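Local coordinates for protein glycosyltransferase Gtf1 (Streptococcus pneumoniae, PDB 4PQG) that is a glycosyltransferase of the GT-B fold class that carries an added extended beta-sheet domain and binds uridine-5'-diphosphate, at residues A[418-430]-A[478-490]. Sequence-based numbering, arbitrary orientation.
Sequences LMEAIGSGLPLIG and LEAMRAYSYQIAE. With UDP (uridine-5'-diphosphate), chain C.
The backbones run close at Ile422 and Ser485 and again at Gly425 and Arg482, where helix 418-423 crosses helix 478-489, with segment axes 8.4 Å apart at closest approach and inclined at 120°. The first helix ends here in a Schellman motif. Gly425 is its C-prime residue, with positive phi; Leu426 N bonds to Ala421 O and Gly425 N to Ile422 O. CA of Gly425 lies over one face of the Tyr486 ring, 3.5 Å from the ring centroid, in a CH-pi contact. Gly423 O sits at the edge of the same ring, near its plane. The ring's hydroxyl is hydrogen-bonded to Thr320 O.

Ser485 OG donates to Leu426 O at 2.7 Å. It approaches from above the carbonyl plane, with a C=O...OG angle of 112°. OG stands anti to the carbonyl carbon of its own residue (chi1 -81°), which turns it to the turn after the first helix. Asn446 adds a weak bond to the same OG.

Ile422 reaches across with CD1, which lies 3.5 Å from Ile488 CG2 and 3.8 Å from Ala489 CB. The two isoleucines cross at about a right angle. At the start of the second helix, Pro427 CG packs 3.7 Å from Met481 CB and also touches Leu478 CD1. Arg482 lays its aliphatic part beside Gly425 O, and its NH2 reaches that oxygen through a water.

On the first helix, Glu420 accepts bonds from both ribose hydroxyls of uridine-5'-diphosphate, O2' at OE1 and O3' at OE2. Phe440 of helix 436-440 touches Ile422, and Leu472 of helix 458-474 touches Leu478 and Met481. Strand 428-431 follows the turn and runs between strands 404-406 and 447-450 in the parallel sheet of this Rossmann-like domain, and helix 478-489 packs against the turn.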
ATOM      1  N   LEU A 418      14.125  -0.191   4.261  1.00 18.46           N
ATOM      2  CA  LEU A 418      15.474   0.247   4.641  1.00 20.00           C
ATOM      3  C   LEU A 418      15.523   0.572   6.143  1.00 20.79           C
ATOM      4  O   LEU A 418      16.439   0.163   6.848  1.00 22.66           O
ATOM      5  CB  LEU A 418      15.914   1.455   3.810  1.00 20.50           C
ATOM      6  CG  LEU A 418      15.800   1.421   2.278  1.00 20.91           C
ATOM      7  CD1 LEU A 418      16.260   2.750   1.706  1.00 20.24           C
ATOM      8  CD2 LEU A 418      16.587   0.257   1.683  1.00 21.32           C
ATOM      9  N   MET A 419      14.515   1.287   6.620  1.00 21.13           N
ATOM     10  CA  MET A 419      14.351   1.579   8.053  1.00 22.09           C
ATOM     11  C   MET A 419      14.155   0.296   8.857  1.00 21.40           C
ATOM     12  O   MET A 419      14.794   0.076   9.892  1.00 21.66           O
ATOM     13  CB  MET A 419      13.151   2.512   8.274  1.00 21.30           C
ATOM     14  CG  MET A 419      12.922   2.882   9.739  1.00 21.71           C
ATOM     15  SD  MET A 419      11.276   3.550  10.034  1.00 22.87           S
ATOM     16  CE  MET A 419      10.316   2.041   9.877  1.00 20.97           C
ATOM     17  N   GLU A 420      13.265  -0.552   8.366  1.00 20.40           N
ATOM     18  CA  GLU A 420      13.004  -1.827   8.998  1.00 20.54           C
ATOM     19  C   GLU A 420      14.275  -2.666   9.046  1.00 21.06           C
ATOM     20  O   GLU A 420      14.622  -3.209  10.103  1.00 21.80           O
ATOM     21  CB  GLU A 420      11.854  -2.553   8.285  1.00 20.54           C
ATOM     22  CG  GLU A 420      10.487  -1.898   8.536  1.00 20.61           C
ATOM     23  CD  GLU A 420       9.395  -2.279   7.519  1.00 21.26           C
ATOM     24  OE1 GLU A 420       9.562  -3.295   6.801  1.00 20.22           O
ATOM     25  OE2 GLU A 420       8.378  -1.538   7.442  1.00 19.13           O
ATOM     26  N   ALA A 421      14.985  -2.745   7.920  1.00 20.06           N
ATOM     27  CA  ALA A 421      16.257  -3.476   7.862  1.00 20.95           C
ATOM     28  C   ALA A 421      17.299  -2.988   8.896  1.00 20.74           C
ATOM     29  O   ALA A 421      17.863  -3.798   9.616  1.00 21.89           O
ATOM     30  CB  ALA A 421      16.820  -3.461   6.440  1.00 20.13           C
ATOM     31  N   ILE A 422      17.548  -1.688   8.986  1.00 21.72           N
ATOM     32  CA  ILE A 422      18.560  -1.201   9.949  1.00 23.52           C
ATOM     33  C   ILE A 422      18.104  -1.340  11.415  1.00 24.05           C
ATOM     34  O   ILE A 422      18.934  -1.517  12.317  1.00 23.89           O
ATOM     35  CB  ILE A 422      19.050   0.254   9.683  1.00 24.45           C
ATOM     36  CG1 ILE A 422      17.921   1.273   9.853  1.00 24.29           C
ATOM     37  CG2 ILE A 422      19.717   0.373   8.310  1.00 23.66           C
ATOM     38  CD1 ILE A 422      18.404   2.674  10.165  1.00 24.95           C
ATOM     39  N   GLY A 423      16.791  -1.237  11.639  1.00 23.14           N
ATOM     40  CA  GLY A 423      16.197  -1.481  12.956  1.00 24.17           C
ATOM     41  C   GLY A 423      16.385  -2.908  13.437  1.00 24.42           C
ATOM     42  O   GLY A 423      16.324  -3.170  14.635  1.00 26.46           O
ATOM     43  N   SER A 424      16.601  -3.828  12.499  1.00 23.61           N
ATOM     44  CA  SER A 424      16.945  -5.214  12.805  1.00 23.63           C
ATOM     45  C   SER A 424      18.457  -5.495  12.605  1.00 23.68           C
ATOM     46  O   SER A 424      18.879  -6.652  12.478  1.00 24.14           O
ATOM     47  CB  SER A 424      16.114  -6.170  11.943  1.00 25.23           C
ATOM     48  OG  SER A 424      14.807  -6.357  12.465  1.00 26.22           O
ATOM     49  N   GLY A 425      19.251  -4.429  12.556  1.00 23.85           N
ATOM     50  CA  GLY A 425      20.708  -4.533  12.498  1.00 24.66           C
ATOM     51  C   GLY A 425      21.264  -5.078  11.193  1.00 25.00           C
ATOM     52  O   GLY A 425      22.270  -5.803  11.186  1.00 23.36           O
ATOM     53  N   LEU A 426      20.621  -4.740  10.082  1.00 22.52           N
ATOM     54  CA  LEU A 426      21.166  -5.167   8.790  1.00 22.69           C
ATOM     55  C   LEU A 426      21.970  -4.053   8.181  1.00 23.28           C
ATOM     56  O   LEU A 426      21.488  -2.918   8.094  1.00 23.03           O
ATOM     57  CB  LEU A 426      20.058  -5.620   7.821  1.00 21.96           C
ATOM     58  CG  LEU A 426      19.224  -6.843   8.220  1.00 21.51           C
ATOM     59  CD1 LEU A 426      18.160  -7.151   7.175  1.00 20.96           C
ATOM     60  CD2 LEU A 426      20.102  -8.057   8.436  1.00 21.29           C
ATOM     61  N   PRO A 427      23.212  -4.364   7.767  1.00 24.12           N
ATOM     62  CA  PRO A 427      23.927  -3.446   6.891  1.00 24.04           C
ATOM     63  C   PRO A 427      23.168  -3.349   5.574  1.00 23.56           C
ATOM     64  O   PRO A 427      22.479  -4.302   5.199  1.00 22.76           O
ATOM     65  CB  PRO A 427      25.273  -4.152   6.661  1.00 24.34           C
ATOM     66  CG  PRO A 427      25.418  -5.051   7.847  1.00 25.59           C
ATOM     67  CD  PRO A 427      24.023  -5.557   8.081  1.00 23.77           C
ATOM     68  N   LEU A 428      23.290  -2.211   4.897  1.00 22.34           N
ATOM     69  CA  LEU A 428      22.623  -1.999   3.609  1.00 22.28           C
ATOM     70  C   LEU A 428      23.643  -1.792   2.493  1.00 21.38           C
ATOM     71  O   LEU A 428      24.615  -1.068   2.670  1.00 23.26           O
ATOM     72  CB  LEU A 428      21.688  -0.783   3.673  1.00 21.27           C
ATOM     73  CG  LEU A 428      20.730  -0.609   4.855  1.00 21.87           C
ATOM     74  CD1 LEU A 428      19.899   0.649   4.666  1.00 21.08           C
ATOM     75  CD2 LEU A 428      19.820  -1.809   5.006  1.00 21.18           C
ATOM     76  N   ILE A 429      23.420  -2.417   1.341  1.00 21.45           N
ATOM     77  CA  ILE A 429      24.181  -2.063   0.126  1.00 20.92           C
ATOM     78  C   ILE A 429      23.213  -1.538  -0.937  1.00 20.23           C
ATOM     79  O   ILE A 429      22.325  -2.265  -1.362  1.00 19.94           O
ATOM     80  CB  ILE A 429      24.979  -3.270  -0.433  1.00 21.28           C
ATOM     81  CG1 ILE A 429      25.951  -3.825   0.626  1.00 22.14           C
ATOM     82  CG2 ILE A 429      25.708  -2.873  -1.708  1.00 22.72           C
ATOM     83  CD1 ILE A 429      26.589  -5.159   0.249  1.00 21.37           C
ATOM     84  N   GLY A 430      23.382  -0.283  -1.351  1.00 21.54           N
ATOM     85  CA  GLY A 430      22.492   0.316  -2.339  1.00 21.19           C
ATOM     86  C   GLY A 430      23.108   1.424  -3.163  1.00 21.88           C
ATOM     87  O   GLY A 430      24.254   1.829  -2.935  1.00 21.68           O
ATOM     88  N   LEU A 478      31.134  -7.128   8.850  1.00 31.72           N
ATOM     89  CA  LEU A 478      29.746  -7.395   9.259  1.00 31.65           C
ATOM     90  C   LEU A 478      29.384  -6.954  10.692  1.00 32.00           C
ATOM     91  O   LEU A 478      28.370  -6.277  10.888  1.00 30.79           O
ATOM     92  CB  LEU A 478      29.367  -8.866   9.016  1.00 29.84           C
ATOM     93  CG  LEU A 478      27.951  -9.285   9.445  1.00 31.01           C
ATOM     94  CD1 LEU A 478      26.865  -8.596   8.615  1.00 30.53           C
ATOM     95  CD2 LEU A 478      27.798 -10.798   9.392  1.00 28.86           C
ATOM     96  N   GLU A 479      30.206  -7.319  11.679  1.00 31.72           N
ATOM     97  CA  GLU A 479      29.961  -6.898  13.065  1.00 31.86           C
ATOM     98  C   GLU A 479      29.886  -5.384  13.220  1.00 30.58           C
ATOM     99  O   GLU A 479      28.911  -4.858  13.776  1.00 32.89           O
ATOM    100  CB  GLU A 479      31.021  -7.456  14.014  1.00 35.51           C
ATOM    101  CG  GLU A 479      30.810  -8.905  14.417  1.00 41.42           C
ATOM    102  CD  GLU A 479      31.560  -9.273  15.696  1.00 47.34           C
ATOM    103  OE1 GLU A 479      32.356  -8.444  16.199  1.00 46.70           O
ATOM    104  OE2 GLU A 479      31.347 -10.397  16.207  1.00 51.43           O
ATOM    105  N   ALA A 480      30.904  -4.685  12.732  1.00 27.30           N
ATOM    106  CA  ALA A 480      30.955  -3.228  12.842  1.00 28.52           C
ATOM    107  C   ALA A 480      29.777  -2.544  12.107  1.00 27.80           C
ATOM    108  O   ALA A 480      29.200  -1.568  12.600  1.00 27.99           O
ATOM    109  CB  ALA A 480      32.284  -2.704  12.310  1.00 27.55           C
ATOM    110  N   MET A 481      29.450  -3.045  10.922  1.00 26.86           N
ATOM    111  CA  MET A 481      28.362  -2.474  10.107  1.00 26.55           C
ATOM    112  C   MET A 481      26.974  -2.672  10.725  1.00 25.54           C
ATOM    113  O   MET A 481      26.178  -1.729  10.795  1.00 27.61           O
ATOM    114  CB  MET A 481      28.405  -3.049   8.695  1.00 26.08           C
ATOM    115  CG  MET A 481      29.465  -2.401   7.828  1.00 26.91           C
ATOM    116  SD  MET A 481      29.517  -3.157   6.205  1.00 29.30           S
ATOM    117  CE  MET A 481      30.661  -2.051   5.384  1.00 25.85           C
ATOM    118  N   ARG A 482      26.683  -3.888  11.168  1.00 24.82           N
ATOM    119  CA  ARG A 482      25.467  -4.136  11.941  1.00 26.21           C
ATOM    120  C   ARG A 482      25.334  -3.166  13.121  1.00 27.58           C
ATOM    121  O   ARG A 482      24.279  -2.550  13.314  1.00 27.80           O
ATOM    122  CB  ARG A 482      25.407  -5.599  12.407  1.00 26.09           C
ATOM    123  CG  ARG A 482      24.469  -5.846  13.580  1.00 27.53           C
ATOM    124  CD  ARG A 482      24.218  -7.321  13.804  1.00 26.77           C
ATOM    125  NE  ARG A 482      25.434  -8.041  14.186  1.00 30.55           N
ATOM    126  CZ  ARG A 482      26.018  -8.991  13.461  1.00 30.87           C
ATOM    127  NH1 ARG A 482      27.114  -9.586  13.914  1.00 31.15           N
ATOM    128  NH2 ARG A 482      25.529  -9.347  12.281  1.00 30.18           N
ATOM    129  N   ALA A 483      26.415  -2.997  13.881  1.00 26.72           N
ATOM    130  CA  ALA A 483      26.385  -2.151  15.068  1.00 28.02           C
ATOM    131  C   ALA A 483      26.079  -0.713  14.681  1.00 28.04           C
ATOM    132  O   ALA A 483      25.318  -0.014  15.354  1.00 27.38           O
ATOM    133  CB  ALA A 483      27.712  -2.247  15.821  1.00 29.88           C
ATOM    134  N   TYR A 484      26.648  -0.292  13.559  1.00 27.38           N
ATOM    135  CA  TYR A 484      26.405   1.036  13.048  1.00 26.94           C
ATOM    136  C   TYR A 484      24.957   1.221  12.534  1.00 25.37           C
ATOM    137  O   TYR A 484      24.389   2.306  12.679  1.00 24.76           O
ATOM    138  CB  TYR A 484      27.431   1.392  11.972  1.00 26.28           C
ATOM    139  CG  TYR A 484      27.697   2.866  11.897  1.00 28.69           C
ATOM    140  CD1 TYR A 484      28.797   3.433  12.562  1.00 28.74           C
ATOM    141  CD2 TYR A 484      26.841   3.711  11.182  1.00 28.25           C
ATOM    142  CE1 TYR A 484      29.033   4.802  12.501  1.00 30.54           C
ATOM    143  CE2 TYR A 484      27.069   5.074  11.115  1.00 30.10           C
ATOM    144  CZ  TYR A 484      28.161   5.612  11.776  1.00 30.97           C
ATOM    145  OH  TYR A 484      28.383   6.956  11.692  1.00 31.19           O
ATOM    146  N   SER A 485      24.376   0.171  11.951  1.00 26.35           N
ATOM    147  CA  SER A 485      22.958   0.207  11.520  1.00 27.06           C
ATOM    148  C   SER A 485      22.024   0.475  12.701  1.00 27.62           C
ATOM    149  O   SER A 485      21.181   1.378  12.641  1.00 28.89           O
ATOM    150  CB  SER A 485      22.543  -1.094  10.813  1.00 25.75           C
ATOM    151  OG  SER A 485      22.962  -1.099   9.456  1.00 27.12           O
ATOM    152  N   TYR A 486      22.182  -0.312  13.768  1.00 28.22           N
ATOM    153  CA  TYR A 486      21.460  -0.083  15.034  1.00 27.56           C
ATOM    154  C   TYR A 486      21.656   1.347  15.541  1.00 28.46           C
ATOM    155  O   TYR A 486      20.704   1.995  16.008  1.00 28.98           O
ATOM    156  CB  TYR A 486      21.955  -1.059  16.092  1.00 27.15           C
ATOM    157  CG  TYR A 486      21.436  -2.470  15.968  1.00 27.09           C
ATOM    158  CD1 TYR A 486      20.066  -2.729  15.885  1.00 28.01           C
ATOM    159  CD2 TYR A 486      22.315  -3.564  15.993  1.00 27.20           C
ATOM    160  CE1 TYR A 486      19.585  -4.032  15.796  1.00 26.61           C
ATOM    161  CE2 TYR A 486      21.842  -4.866  15.903  1.00 26.18           C
ATOM    162  CZ  TYR A 486      20.472  -5.092  15.805  1.00 26.50           C
ATOM    163  OH  TYR A 486      19.986  -6.381  15.723  1.00 24.16           O
ATOM    164  N   GLN A 487      22.885   1.856  15.431  1.00 27.56           N
ATOM    165  CA  GLN A 487      23.162   3.229  15.826  1.00 28.07           C
ATOM    166  C   GLN A 487      22.354   4.240  14.995  1.00 26.97           C
ATOM    167  O   GLN A 487      21.704   5.137  15.558  1.00 24.04           O
ATOM    168  CB  GLN A 487      24.666   3.526  15.756  1.00 30.86           C
ATOM    169  CG  GLN A 487      25.075   4.883  16.308  1.00 34.77           C
ATOM    170  CD  GLN A 487      26.546   5.170  16.065  1.00 37.52           C
ATOM    171  OE1 GLN A 487      27.411   4.385  16.460  1.00 38.69           O
ATOM    172  NE2 GLN A 487      26.836   6.282  15.386  1.00 37.66           N
ATOM    173  N   ILE A 488      22.384   4.098  13.666  1.00 25.44           N
ATOM    174  CA  ILE A 488      21.563   4.970  12.822  1.00 25.99           C
ATOM    175  C   ILE A 488      20.078   4.836  13.193  1.00 25.36           C
ATOM    176  O   ILE A 488      19.365   5.835  13.302  1.00 26.09           O
ATOM    177  CB  ILE A 488      21.762   4.695  11.306  1.00 25.91           C
ATOM    178  CG1 ILE A 488      23.167   5.155  10.863  1.00 26.00           C
ATOM    179  CG2 ILE A 488      20.650   5.362  10.494  1.00 23.36           C
ATOM    180  CD1 ILE A 488      23.629   4.572   9.542  1.00 27.16           C
ATOM    181  N   ALA A 489      19.647   3.599  13.416  1.00 25.52           N
ATOM    182  CA  ALA A 489      18.247   3.282  13.683  1.00 26.38           C
ATOM    183  C   ALA A 489      17.694   3.999  14.906  1.00 27.89           C
ATOM    184  O   ALA A 489      16.506   4.326  14.952  1.00 26.83           O
ATOM    185  CB  ALA A 489      18.071   1.779  13.828  1.00 25.49           C
ATOM    186  N   GLU A 490      18.551   4.259  15.896  1.00 28.55           N
ATOM    187  CA  GLU A 490      18.119   4.953  17.114  1.00 29.74           C
ATOM    188  C   GLU A 490      17.606   6.344  16.782  1.00 28.49           C
ATOM    189  O   GLU A 490      16.851   6.934  17.550  1.00 29.27           O
ATOM    190  CB  GLU A 490      19.273   5.061  18.118  1.00 33.33           C
ATOM    191  CG  GLU A 490      19.652   3.766  18.806  1.00 36.40           C
ATOM    192  CD  GLU A 490      21.011   3.879  19.485  1.00 41.41           C
ATOM    193  OE1 GLU A 490      21.243   4.885  20.188  1.00 44.39           O
ATOM    194  OE2 GLU A 490      21.862   2.981  19.300  1.00 42.92           O
TER
HETATM  195  N1  UDP C 601       6.409  -5.375   2.731  1.00 17.74           N
HETATM  196  C2  UDP C 601       5.842  -6.473   3.415  1.00 17.57           C
HETATM  197  N3  UDP C 601       6.117  -7.702   3.002  1.00 18.40           N
HETATM  198  C4  UDP C 601       6.910  -7.952   1.951  1.00 18.43           C
HETATM  199  C5  UDP C 601       7.486  -6.893   1.242  1.00 17.87           C
HETATM  200  C6  UDP C 601       7.214  -5.588   1.669  1.00 17.48           C
HETATM  201  O2  UDP C 601       5.095  -6.305   4.411  1.00 16.97           O
HETATM  202  O4  UDP C 601       7.120  -9.143   1.629  1.00 18.20           O
HETATM  203  C1' UDP C 601       6.118  -4.026   3.238  1.00 18.24           C
HETATM  204  C2' UDP C 601       7.359  -3.494   3.951  1.00 18.78           C
HETATM  205  O2' UDP C 601       7.456  -3.894   5.332  1.00 19.01           O
HETATM  206  C3' UDP C 601       7.260  -1.984   3.813  1.00 19.22           C
HETATM  207  C4' UDP C 601       6.408  -1.787   2.561  1.00 19.34           C
HETATM  208  O4' UDP C 601       5.891  -3.077   2.195  1.00 18.83           O
HETATM  209  O3' UDP C 601       6.582  -1.416   4.939  1.00 19.93           O
HETATM  210  C5' UDP C 601       7.212  -1.249   1.378  1.00 18.70           C
HETATM  211  O5' UDP C 601       7.526   0.109   1.631  1.00 18.89           O
HETATM  212  PA  UDP C 601       8.787   0.821   0.939  1.00 18.46           P
HETATM  213  O1A UDP C 601       8.835   2.256   1.389  1.00 17.49           O
HETATM  214  O2A UDP C 601       9.982  -0.062   1.208  1.00 18.26           O
HETATM  215  O3A UDP C 601       8.619   0.638  -0.655  1.00 17.31           O
HETATM  216  PB  UDP C 601       7.485   1.165  -1.669  1.00 17.10           P
HETATM  217  O1B UDP C 601       8.270   1.628  -2.876  1.00 16.37           O
HETATM  218  O2B UDP C 601       6.595  -0.042  -1.916  1.00 16.25           O
HETATM  219  O3B UDP C 601       6.803   2.330  -0.978  1.00 16.83           O
HETATM  220  O   HOH W   1      23.633  -8.188  10.355  1.00 24.39           O